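Local coordinates for tetratricopeptide TPR_2 repeat protein (Thermobaculum terrenum, PDB 5DJS), which belongs to glycosyl transferase family 41, joining tetratricopeptide repeats to a GT-B fold, and binds uridine-5'-diphosphate, at residues Phe336-Met341 and Leu417-Cys422; Thr424-Leu429 and Ser449-Trp454; Pro331-Phe336 and Val412-Leu417. The protein carries 1 engineered substitution. All blocks are in the same frame, centred on the assembly; numbering follows the deposited sequence.

Interaction 1 (Phe336-Met341 and Leu417-Cys422). Engineered in segment 336-341: Met341 (natural residue Lys). With UDP (uridine-5'-diphosphate), chain E.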
loop_
_atom_site.group_PDB
_atom_site.type_symbol
_atom_site.label_atom_id
_atom_site.label_comp_id
_atom_site.label_asym_id
_atom_site.label_seq_id
_atom_site.Cartn_x
_atom_site.Cartn_y
_atom_site.Cartn_z
ATOM N N PHE A 336 8.852 8.983 7.362
ATOM C CA PHE A 336 8.111 7.971 8.114
ATOM C C PHE A 336 7.517 6.873 7.214
ATOM O O PHE A 336 6.425 6.349 7.472
ATOM C CB PHE A 336 7.033 8.639 8.986
ATOM C CG PHE A 336 7.551 9.705 9.922
ATOM C CD1 PHE A 336 8.904 9.788 10.299
ATOM C CD2 PHE A 336 6.662 10.622 10.463
ATOM C CE1 PHE A 336 9.344 10.784 11.159
ATOM C CE2 PHE A 336 7.097 11.612 11.330
ATOM C CZ PHE A 336 8.438 11.691 11.681
ATOM N N ASN A 337 8.284 6.493 6.197
ATOM C CA ASN A 337 7.880 5.487 5.224
ATOM C C ASN A 337 8.390 4.068 5.555
ATOM O O ASN A 337 9.405 3.891 6.246
ATOM C CB ASN A 337 8.356 5.915 3.831
ATOM C CG ASN A 337 7.510 7.023 3.250
ATOM O OD1 ASN A 337 6.295 6.920 3.235
ATOM N ND2 ASN A 337 8.140 8.075 2.758
ATOM N N ARG A 338 7.648 3.075 5.056
ATOM C CA ARG A 338 8.023 1.656 5.096
ATOM C C ARG A 338 9.468 1.441 4.648
ATOM O O ARG A 338 9.953 2.131 3.735
ATOM C CB ARG A 338 7.117 0.829 4.162
ATOM C CG ARG A 338 5.670 0.706 4.613
ATOM C CD ARG A 338 4.867 -0.294 3.779
ATOM N NE ARG A 338 4.390 0.234 2.482
ATOM C CZ ARG A 338 4.738 -0.214 1.272
ATOM N NH1 ARG A 338 5.599 -1.215 1.127
ATOM N NH2 ARG A 338 4.222 0.345 0.183
ATOM N N LEU A 339 10.128 0.457 5.257
ATOM C CA LEU A 339 11.547 0.214 4.992
ATOM C C LEU A 339 11.833 -0.289 3.577
ATOM O O LEU A 339 12.921 -0.058 3.042
ATOM C CB LEU A 339 12.132 -0.726 6.042
ATOM C CG LEU A 339 12.059 -0.182 7.482
ATOM C CD1 LEU A 339 12.550 -1.229 8.462
ATOM C CD2 LEU A 339 12.847 1.114 7.668
ATOM N N SER A 340 10.844 -0.930 2.956
ATOM C CA SER A 340 10.942 -1.348 1.550
ATOM C C SER A 340 11.200 -0.190 0.572
ATOM O O SER A 340 11.829 -0.372 -0.484
ATOM C CB SER A 340 9.669 -2.093 1.144
ATOM O OG SER A 340 8.552 -1.577 1.836
ATOM N N MET A 341 10.723 0.995 0.941
ATOM C CA MET A 341 10.855 2.191 0.116
ATOM C C MET A 341 12.205 2.898 0.289
ATOM O O MET A 341 12.596 3.693 -0.569
ATOM C CB MET A 341 9.705 3.136 0.451
ATOM C CG MET A 341 8.338 2.457 0.377
ATOM S SD MET A 341 6.984 3.604 0.153
ATOM C CE MET A 341 6.157 3.426 1.712
ATOM N N LEU A 417 12.233 7.264 -3.098
ATOM C CA LEU A 417 12.280 6.900 -4.505
ATOM C C LEU A 417 12.893 5.484 -4.621
ATOM O O LEU A 417 13.601 5.051 -3.706
ATOM C CB LEU A 417 13.112 7.915 -5.297
ATOM C CG LEU A 417 14.523 8.229 -4.770
ATOM C CD1 LEU A 417 15.612 8.040 -5.821
ATOM C CD2 LEU A 417 14.576 9.638 -4.210
ATOM N N PRO A 418 12.623 4.745 -5.703
ATOM C CA PRO A 418 11.689 5.109 -6.785
ATOM C C PRO A 418 10.194 4.936 -6.459
ATOM O O PRO A 418 9.348 5.342 -7.275
ATOM C CB PRO A 418 12.086 4.148 -7.913
ATOM C CG PRO A 418 12.612 2.954 -7.199
ATOM C CD PRO A 418 13.339 3.493 -5.999
ATOM N N TYR A 419 9.878 4.316 -5.316
ATOM C CA TYR A 419 8.503 4.147 -4.865
ATOM C C TYR A 419 8.189 5.344 -3.938
ATOM O O TYR A 419 8.609 5.395 -2.765
ATOM C CB TYR A 419 8.356 2.793 -4.153
ATOM C CG TYR A 419 6.945 2.276 -3.854
ATOM C CD1 TYR A 419 5.989 3.065 -3.198
ATOM C CD2 TYR A 419 6.592 0.954 -4.147
ATOM C CE1 TYR A 419 4.720 2.569 -2.883
ATOM C CE2 TYR A 419 5.327 0.454 -3.833
ATOM C CZ TYR A 419 4.391 1.269 -3.200
ATOM O OH TYR A 419 3.133 0.812 -2.882
ATOM N N SER A 420 7.428 6.296 -4.476
ATOM C CA SER A 420 7.038 7.483 -3.727
ATOM C C SER A 420 5.970 7.152 -2.710
ATOM O O SER A 420 5.055 6.367 -2.986
ATOM C CB SER A 420 6.498 8.578 -4.640
ATOM O OG SER A 420 5.921 9.606 -3.852
ATOM N N GLY A 421 6.084 7.780 -1.544
ATOM C CA GLY A 421 5.088 7.641 -0.506
ATOM C C GLY A 421 3.809 8.355 -0.898
ATOM O O GLY A 421 3.741 8.992 -1.945
ATOM N N CYS A 422 2.785 8.234 -0.067
ATOM C CA CYS A 422 1.499 8.828 -0.376
ATOM C C CYS A 422 0.843 9.325 0.886
ATOM O O CYS A 422 0.747 10.530 1.094
ATOM C CB CYS A 422 0.601 7.822 -1.096
ATOM S SG CYS A 422 -1.060 8.435 -1.432
HETATM N N1 UDP E . 1.740 4.354 10.466
HETATM C C2 UDP E . 1.654 4.147 11.874
HETATM N N3 UDP E . 2.774 3.951 12.593
HETATM C C4 UDP E . 3.983 3.951 12.006
HETATM C C5 UDP E . 4.109 4.154 10.639
HETATM C C6 UDP E . 2.961 4.355 9.882
HETATM O O2 UDP E . 0.549 4.139 12.468
HETATM O O4 UDP E . 5.005 3.768 12.685
HETATM C "C1'" UDP E . 0.514 4.576 9.669
HETATM C "C2'" UDP E . 0.542 5.975 9.086
HETATM O "O2'" UDP E . -0.758 6.537 9.278
HETATM C "C3'" UDP E . 0.943 5.773 7.629
HETATM C "C4'" UDP E . 0.539 4.336 7.299
HETATM O "O4'" UDP E . 0.379 3.670 8.560
HETATM O "O3'" UDP E . 0.319 6.701 6.752
HETATM C "C5'" UDP E . 1.531 3.534 6.456
HETATM O "O5'" UDP E . 2.224 4.323 5.491
HETATM P PA UDP E . 3.528 3.711 4.749
HETATM O O1A UDP E . 3.073 2.475 4.011
HETATM O O2A UDP E . 4.626 3.620 5.784
HETATM O O3A UDP E . 4.026 4.808 3.666
HETATM P PB UDP E . 3.096 5.440 2.504
HETATM O O1B UDP E . 1.826 5.877 3.171
HETATM O O2B UDP E . 3.887 6.615 2.032
HETATM O O3B UDP E . 2.945 4.337 1.484
#
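Asn337 and Gly421 meet beside UDP O2B, a beta-phosphate oxygen that several groups grip. Cys422 N donates to O2B over 2.9 Å with an N-H...O angle of 154°, the hydroxyl of Thr424, just beyond the segment, also lies close to it, and the Asn337 carboxamide lies against the same oxygen. This is the diphosphate site of a GT-B nucleotide-binding domain, built from two loops that leave the neighbouring parallel strands 332-335 and 412-414. Cys422 is the N-cap residue of helix 423-430, whose amino end would probably favour the negative phosphate. Gly421, which has no side chain, brings its CA up against the beta phosphate. Arg338 serves the alpha phosphate twice: its backbone N makes a weak 3.2 Å bond to UDP O2A, while NE gives a 3.0 Å bond to UDP O1A. A bend at chi3 (-80°) turns the arginine's far end so that O1A lies at the edge of the guanidinium, close to its plane. Tyr419 OH lies near the same plane but at a different part of the rim, 3.3 Å from Arg338 NH2, with the ring and guanidinium planes almost perpendicular at 88°. Arg338 NH1 is fixed separately by a hydrogen bond to Tyr123 OH, and the Tyr123 ring lies nearly parallel to that of Tyr419. Met341, an engineered residue replacing the natural lysine, makes an oblique Met-aromatic contact, its SD 4.3 Å from the Tyr419 ring centroid. That same sulfur sits 4.2 Å above the plane of the Arg338 guanidinium, offset toward its rim.

Interaction 2 (Thr424-Leu429 and Ser449-Trp454). With UDP (uridine-5'-diphosphate), chain E.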
loop_
_atom_site.group_PDB
_atom_site.type_symbol
_atom_site.label_atom_id
_atom_site.label_comp_id
_atom_site.label_asym_id
_atom_site.label_seq_id
_atom_site.Cartn_x
_atom_site.Cartn_y
_atom_site.Cartn_z
ATOM N N THR A 424 1.894 9.033 4.021
ATOM C CA THR A 424 2.853 9.682 4.936
ATOM C C THR A 424 3.104 11.120 4.491
ATOM O O THR A 424 3.216 12.025 5.316
ATOM C CB THR A 424 4.217 8.954 5.069
ATOM O OG1 THR A 424 4.921 9.001 3.828
ATOM C CG2 THR A 424 4.054 7.511 5.515
ATOM N N SER A 425 3.183 11.330 3.182
ATOM C CA SER A 425 3.355 12.687 2.642
ATOM C C SER A 425 2.165 13.580 2.966
ATOM O O SER A 425 2.345 14.728 3.388
ATOM C CB SER A 425 3.576 12.646 1.137
ATOM O OG SER A 425 4.596 11.722 0.861
ATOM N N LEU A 426 0.960 13.043 2.778
ATOM C CA LEU A 426 -0.257 13.768 3.111
ATOM C C LEU A 426 -0.317 14.052 4.616
ATOM O O LEU A 426 -0.679 15.157 5.025
ATOM C CB LEU A 426 -1.488 12.991 2.652
ATOM C CG LEU A 426 -2.846 13.608 2.975
ATOM C CD1 LEU A 426 -3.060 14.911 2.227
ATOM C CD2 LEU A 426 -3.939 12.616 2.630
ATOM N N GLU A 427 0.055 13.068 5.428
ATOM C CA GLU A 427 0.102 13.252 6.875
ATOM C C GLU A 427 1.045 14.374 7.292
ATOM O O GLU A 427 0.741 15.116 8.224
ATOM C CB GLU A 427 0.501 11.950 7.574
ATOM C CG GLU A 427 -0.626 10.926 7.628
ATOM C CD GLU A 427 -0.184 9.574 8.138
ATOM O OE1 GLU A 427 1.039 9.280 8.157
ATOM O OE2 GLU A 427 -1.080 8.800 8.522
ATOM N N ALA A 428 2.185 14.480 6.613
ATOM C CA ALA A 428 3.157 15.543 6.873
ATOM C C ALA A 428 2.530 16.907 6.615
ATOM O O ALA A 428 2.529 17.771 7.498
ATOM C CB ALA A 428 4.408 15.360 6.017
ATOM N N LEU A 429 1.973 17.080 5.419
ATOM C CA LEU A 429 1.301 18.331 5.058
ATOM C C LEU A 429 0.203 18.705 6.064
ATOM O O LEU A 429 0.124 19.858 6.474
ATOM C CB LEU A 429 0.719 18.275 3.636
ATOM C CG LEU A 429 1.637 17.995 2.432
ATOM C CD1 LEU A 429 0.950 18.408 1.139
ATOM C CD2 LEU A 429 2.992 18.672 2.530
ATOM N N SER A 449 4.583 13.748 -5.882
ATOM C CA SER A 449 4.743 14.784 -6.899
ATOM C C SER A 449 3.358 15.373 -7.240
ATOM O O SER A 449 3.201 16.587 -7.252
ATOM C CB SER A 449 5.476 14.266 -8.152
ATOM O OG SER A 449 4.608 13.546 -9.005
ATOM N N SER A 450 2.363 14.508 -7.456
ATOM C CA SER A 450 0.997 14.934 -7.773
ATOM C C SER A 450 0.376 15.739 -6.631
ATOM O O SER A 450 -0.047 16.879 -6.829
ATOM C CB SER A 450 0.119 13.716 -8.096
ATOM O OG SER A 450 -1.218 14.095 -8.386
ATOM N N LEU A 451 0.338 15.135 -5.444
ATOM C CA LEU A 451 -0.195 15.776 -4.225
ATOM C C LEU A 451 0.319 17.207 -4.095
ATOM O O LEU A 451 -0.464 18.143 -3.981
ATOM C CB LEU A 451 0.200 14.983 -2.961
ATOM C CG LEU A 451 -0.606 15.094 -1.651
ATOM C CD1 LEU A 451 0.314 14.960 -0.447
ATOM C CD2 LEU A 451 -1.424 16.368 -1.506
ATOM N N LEU A 452 1.642 17.354 -4.136
ATOM C CA LEU A 452 2.298 18.649 -3.991
ATOM C C LEU A 452 1.905 19.646 -5.097
ATOM O O LEU A 452 1.612 20.812 -4.805
ATOM C CB LEU A 452 3.824 18.470 -3.940
ATOM C CG LEU A 452 4.412 17.730 -2.726
ATOM C CD1 LEU A 452 5.902 17.546 -2.916
ATOM C CD2 LEU A 452 4.146 18.449 -1.413
ATOM N N ARG A 453 1.883 19.194 -6.349
ATOM C CA ARG A 453 1.453 20.051 -7.460
ATOM C C ARG A 453 0.006 20.559 -7.271
ATOM O O ARG A 453 -0.256 21.754 -7.398
ATOM C CB ARG A 453 1.587 19.323 -8.798
ATOM C CG ARG A 453 3.022 19.158 -9.278
ATOM C CD ARG A 453 3.080 18.790 -10.757
ATOM N NE ARG A 453 4.457 18.626 -11.235
ATOM C CZ ARG A 453 5.323 19.618 -11.492
ATOM N NH1 ARG A 453 4.998 20.904 -11.320
ATOM N NH2 ARG A 453 6.548 19.316 -11.925
ATOM N N TRP A 454 -0.908 19.654 -6.926
ATOM C CA TRP A 454 -2.312 20.015 -6.668
ATOM C C TRP A 454 -2.522 20.909 -5.440
ATOM O O TRP A 454 -3.535 21.600 -5.366
ATOM C CB TRP A 454 -3.189 18.764 -6.518
ATOM C CG TRP A 454 -3.393 17.990 -7.782
ATOM C CD1 TRP A 454 -3.039 16.697 -8.008
ATOM C CD2 TRP A 454 -4.009 18.456 -8.992
ATOM N NE1 TRP A 454 -3.393 16.320 -9.284
ATOM C CE2 TRP A 454 -3.997 17.379 -9.909
ATOM C CE3 TRP A 454 -4.569 19.677 -9.389
ATOM C CZ2 TRP A 454 -4.517 17.487 -11.206
ATOM C CZ3 TRP A 454 -5.092 19.788 -10.679
ATOM C CH2 TRP A 454 -5.061 18.695 -11.573
HETATM N N1 UDP E . 1.740 4.354 10.466
HETATM C C2 UDP E . 1.654 4.147 11.874
HETATM N N3 UDP E . 2.774 3.951 12.593
HETATM C C4 UDP E . 3.983 3.951 12.006
HETATM C C5 UDP E . 4.109 4.154 10.639
HETATM C C6 UDP E . 2.961 4.355 9.882
HETATM O O2 UDP E . 0.549 4.139 12.468
HETATM O O4 UDP E . 5.005 3.768 12.685
HETATM C "C1'" UDP E . 0.514 4.576 9.669
HETATM C "C2'" UDP E . 0.542 5.975 9.086
HETATM O "O2'" UDP E . -0.758 6.537 9.278
HETATM C "C3'" UDP E . 0.943 5.773 7.629
HETATM C "C4'" UDP E . 0.539 4.336 7.299
HETATM O "O4'" UDP E . 0.379 3.670 8.560
HETATM O "O3'" UDP E . 0.319 6.701 6.752
HETATM C "C5'" UDP E . 1.531 3.534 6.456
HETATM O "O5'" UDP E . 2.224 4.323 5.491
HETATM P PA UDP E . 3.528 3.711 4.749
HETATM O O1A UDP E . 3.073 2.475 4.011
HETATM O O2A UDP E . 4.626 3.620 5.784
HETATM O O3A UDP E . 4.026 4.808 3.666
HETATM P PB UDP E . 3.096 5.440 2.504
HETATM O O1B UDP E . 1.826 5.877 3.171
HETATM O O2B UDP E . 3.887 6.615 2.032
HETATM O O3B UDP E . 2.945 4.337 1.484
#
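Leu451 is the first residue of 449-454 to reach helix 424-429, and it has the largest share of the contact. Its CG stands anti to the backbone N (chi1 -157°), which sends CD1 across to the other helix, where the methyl settles against the backbone of Ser425 and Leu426. Leu451 CD1 comes 3.8 Å from Leu426 CA, close enough to touch the helix itself and not only its side chains. The same methyl meets Leu429 CD1 tip to tip, also at 3.8 Å. Leu452 follows from the flank: its CD2 crosses the end of Leu429 obliquely and lies 4.1 Å from Leu429 CD1, with Leu429 CD2 at a similar distance. No hydrogen bond crosses this interface; leucine methyls make nearly all of it, between axes 10.5 Å apart that run in the same general direction at 31°. Arg453 and Trp454 turn to other partners, the arginine to Glu439 in a salt bridge and the indole NE1 to Asp285. Strand 435-438 lies under both helices, with Val435 touching Ser425 and Leu429, and Thr437 touching Leu452.

Away from this interface, helix 424-429 presents its start to the ligand. Thr424 N bonds UDP O1B at 3.3 Å. Glu427, extended beyond CG, holds the ribose: UDP O2' lies against its OE2, modelled so close that the detail of that bond is doubtful, and UDP O3' lies 3.0 Å from OE1 in a weak contact. Arg400 forms a salt bridge with that carboxylate. Helices packed alongside one another on a parallel sheet, with a helix amino end at the diphosphate and an acidic side chain at the ribose, are characteristic of the nucleotide-binding domain of the GT-B fold.

Interaction 3 (Pro331-Phe336 and Val412-Leu417)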
loop_
_atom_site.group_PDB
_atom_site.type_symbol
_atom_site.label_atom_id
_atom_site.label_comp_id
_atom_site.label_asym_id
_atom_site.label_seq_id
_atom_site.Cartn_x
_atom_site.Cartn_y
_atom_site.Cartn_z
ATOM N N PRO A 331 18.689 21.446 10.893
ATOM C CA PRO A 331 17.288 21.005 10.809
ATOM C C PRO A 331 17.138 19.515 11.073
ATOM O O PRO A 331 18.064 18.751 10.806
ATOM C CB PRO A 331 16.928 21.293 9.349
ATOM C CG PRO A 331 18.227 21.169 8.622
ATOM C CD PRO A 331 19.265 21.707 9.563
ATOM N N VAL A 332 15.981 19.111 11.587
ATOM C CA VAL A 332 15.624 17.696 11.687
ATOM C C VAL A 332 14.853 17.321 10.431
ATOM O O VAL A 332 13.727 17.780 10.240
ATOM C CB VAL A 332 14.753 17.395 12.932
ATOM C CG1 VAL A 332 14.373 15.916 12.998
ATOM C CG2 VAL A 332 15.482 17.801 14.208
ATOM N N PHE A 333 15.470 16.507 9.576
ATOM C CA PHE A 333 14.783 15.870 8.443
ATOM C C PHE A 333 14.029 14.619 8.903
ATOM O O PHE A 333 14.438 13.959 9.856
ATOM C CB PHE A 333 15.774 15.499 7.346
ATOM C CG PHE A 333 16.281 16.674 6.576
ATOM C CD1 PHE A 333 15.455 17.324 5.668
ATOM C CD2 PHE A 333 17.582 17.126 6.743
ATOM C CE1 PHE A 333 15.913 18.407 4.938
ATOM C CE2 PHE A 333 18.052 18.204 6.016
ATOM C CZ PHE A 333 17.217 18.846 5.111
ATOM N N GLY A 334 12.934 14.299 8.215
ATOM C CA GLY A 334 12.065 13.173 8.588
ATOM C C GLY A 334 11.562 12.364 7.399
ATOM O O GLY A 334 11.318 12.918 6.319
ATOM N N CYS A 335 11.436 11.046 7.593
ATOM C CA CYS A 335 10.835 10.149 6.590
ATOM C C CYS A 335 10.182 8.961 7.273
ATOM O O CYS A 335 10.868 8.042 7.708
ATOM C CB CYS A 335 11.868 9.653 5.579
ATOM S SG CYS A 335 11.160 8.486 4.401
ATOM N N PHE A 336 8.852 8.983 7.362
ATOM C CA PHE A 336 8.111 7.971 8.114
ATOM C C PHE A 336 7.517 6.873 7.214
ATOM O O PHE A 336 6.425 6.349 7.472
ATOM C CB PHE A 336 7.033 8.639 8.986
ATOM C CG PHE A 336 7.551 9.705 9.922
ATOM C CD1 PHE A 336 8.904 9.788 10.299
ATOM C CD2 PHE A 336 6.662 10.622 10.463
ATOM C CE1 PHE A 336 9.344 10.784 11.159
ATOM C CE2 PHE A 336 7.097 11.612 11.330
ATOM C CZ PHE A 336 8.438 11.691 11.681
ATOM N N VAL A 412 11.456 19.398 7.961
ATOM C CA VAL A 412 11.268 19.036 6.554
ATOM C C VAL A 412 11.090 17.521 6.441
ATOM O O VAL A 412 11.829 16.764 7.078
ATOM C CB VAL A 412 12.504 19.434 5.720
ATOM C CG1 VAL A 412 12.380 18.962 4.271
ATOM C CG2 VAL A 412 12.739 20.939 5.792
ATOM N N ALA A 413 10.133 17.086 5.619
ATOM C CA ALA A 413 9.950 15.660 5.320
ATOM C C ALA A 413 10.577 15.302 3.982
ATOM O O ALA A 413 10.499 16.073 3.024
ATOM C CB ALA A 413 8.485 15.309 5.310
ATOM N N LEU A 414 11.208 14.134 3.925
ATOM C CA LEU A 414 11.837 13.636 2.697
ATOM C C LEU A 414 11.070 12.426 2.197
ATOM O O LEU A 414 10.782 11.514 2.972
ATOM C CB LEU A 414 13.295 13.256 2.960
ATOM C CG LEU A 414 14.201 14.381 3.462
ATOM C CD1 LEU A 414 15.566 13.837 3.851
ATOM C CD2 LEU A 414 14.346 15.473 2.417
ATOM N N ASP A 415 10.743 12.426 0.910
ATOM C CA ASP A 415 9.974 11.336 0.290
ATOM C C ASP A 415 10.913 10.340 -0.367
ATOM O O ASP A 415 12.010 10.701 -0.787
ATOM C CB ASP A 415 9.022 11.914 -0.755
ATOM C CG ASP A 415 8.182 10.860 -1.459
ATOM O OD1 ASP A 415 7.657 9.963 -0.766
ATOM O OD2 ASP A 415 8.053 10.935 -2.712
ATOM N N THR A 416 10.470 9.089 -0.454
ATOM C CA THR A 416 11.287 8.010 -1.014
ATOM C C THR A 416 11.225 7.923 -2.542
ATOM O O THR A 416 10.316 8.454 -3.186
ATOM C CB THR A 416 10.880 6.654 -0.422
ATOM O OG1 THR A 416 9.461 6.501 -0.514
ATOM C CG2 THR A 416 11.288 6.567 1.041
ATOM N N LEU A 417 12.233 7.264 -3.098
ATOM C CA LEU A 417 12.280 6.900 -4.505
ATOM C C LEU A 417 12.893 5.484 -4.621
ATOM O O LEU A 417 13.601 5.051 -3.706
ATOM C CB LEU A 417 13.112 7.915 -5.297
ATOM C CG LEU A 417 14.523 8.229 -4.770
ATOM C CD1 LEU A 417 15.612 8.040 -5.821
ATOM C CD2 LEU A 417 14.576 9.638 -4.210
#
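Gly334 joins the two strands by both of its backbone polar atoms: its N donates to Val412 O over 2.9 Å, and its O accepts from Leu414 N over 2.7 Å in a nearly straight bond (168°). One residue thus bonds to the residues before and after Ala413, the pattern of a parallel beta sheet. Between the two bonds, Ala413 CA approaches Gly334 O at 3.2 Å in a CA-H...O contact. Phe333 and Val412 point to the same face and lie side by side, with Phe333 CD1 3.6 Å from Val412 CB and CE1 against Val412 CG1. Leu414 slants past the phenylalanine ring, bringing its CD1 3.9 Å from Phe333 CB, so the ring is flanked by two aliphatic side chains of the partner strand. Beyond the paired residues Cys335 takes over: with SG anti to the backbone N (chi1 177°), the sulfur is carried to 3.4 Å from Leu414 O and 3.9 Å from Thr416 CG2. The hydroxyl of Thr416 is held by Tyr419 O. At the other end, Val332 N bonds to the Asp411 carboxylate, just ahead of strand 412-414. The pair forms the middle of the six-stranded parallel sheet of a Rossmann-like GT-B domain. Strand 361-365 lies beyond 332-335 and strand 435-438 beyond 412-414, where Val436 touches Val412. Helix 344-356 covers the Phe333 face, setting Ile353 on Phe333 and Trp350 on both Cys335 and Leu414.

Interaction 3 is the paired-strand base from which both loops of interaction 1 emerge; the two share Phe336 and Leu417, and their centres lie 11 Å apart. Asp415 ties them together, its OD1 2.8 Å from Gly421 N and its OD2 2.8 Å from Ser420 OG, which helps to set the loop that meets the beta phosphate. Interaction 2 continues the same chain into helix 423-430: Ala428 CB lies 4.1 Å from Ala413 CB of interaction 3, and Thr424 CG2 is 3.3 Å from Phe336 O. Interactions 1 and 2, with centres 13 Å apart, both contribute to the UDP pocket, each reaching the diphosphate while Glu427 of 424-429 holds the ribose.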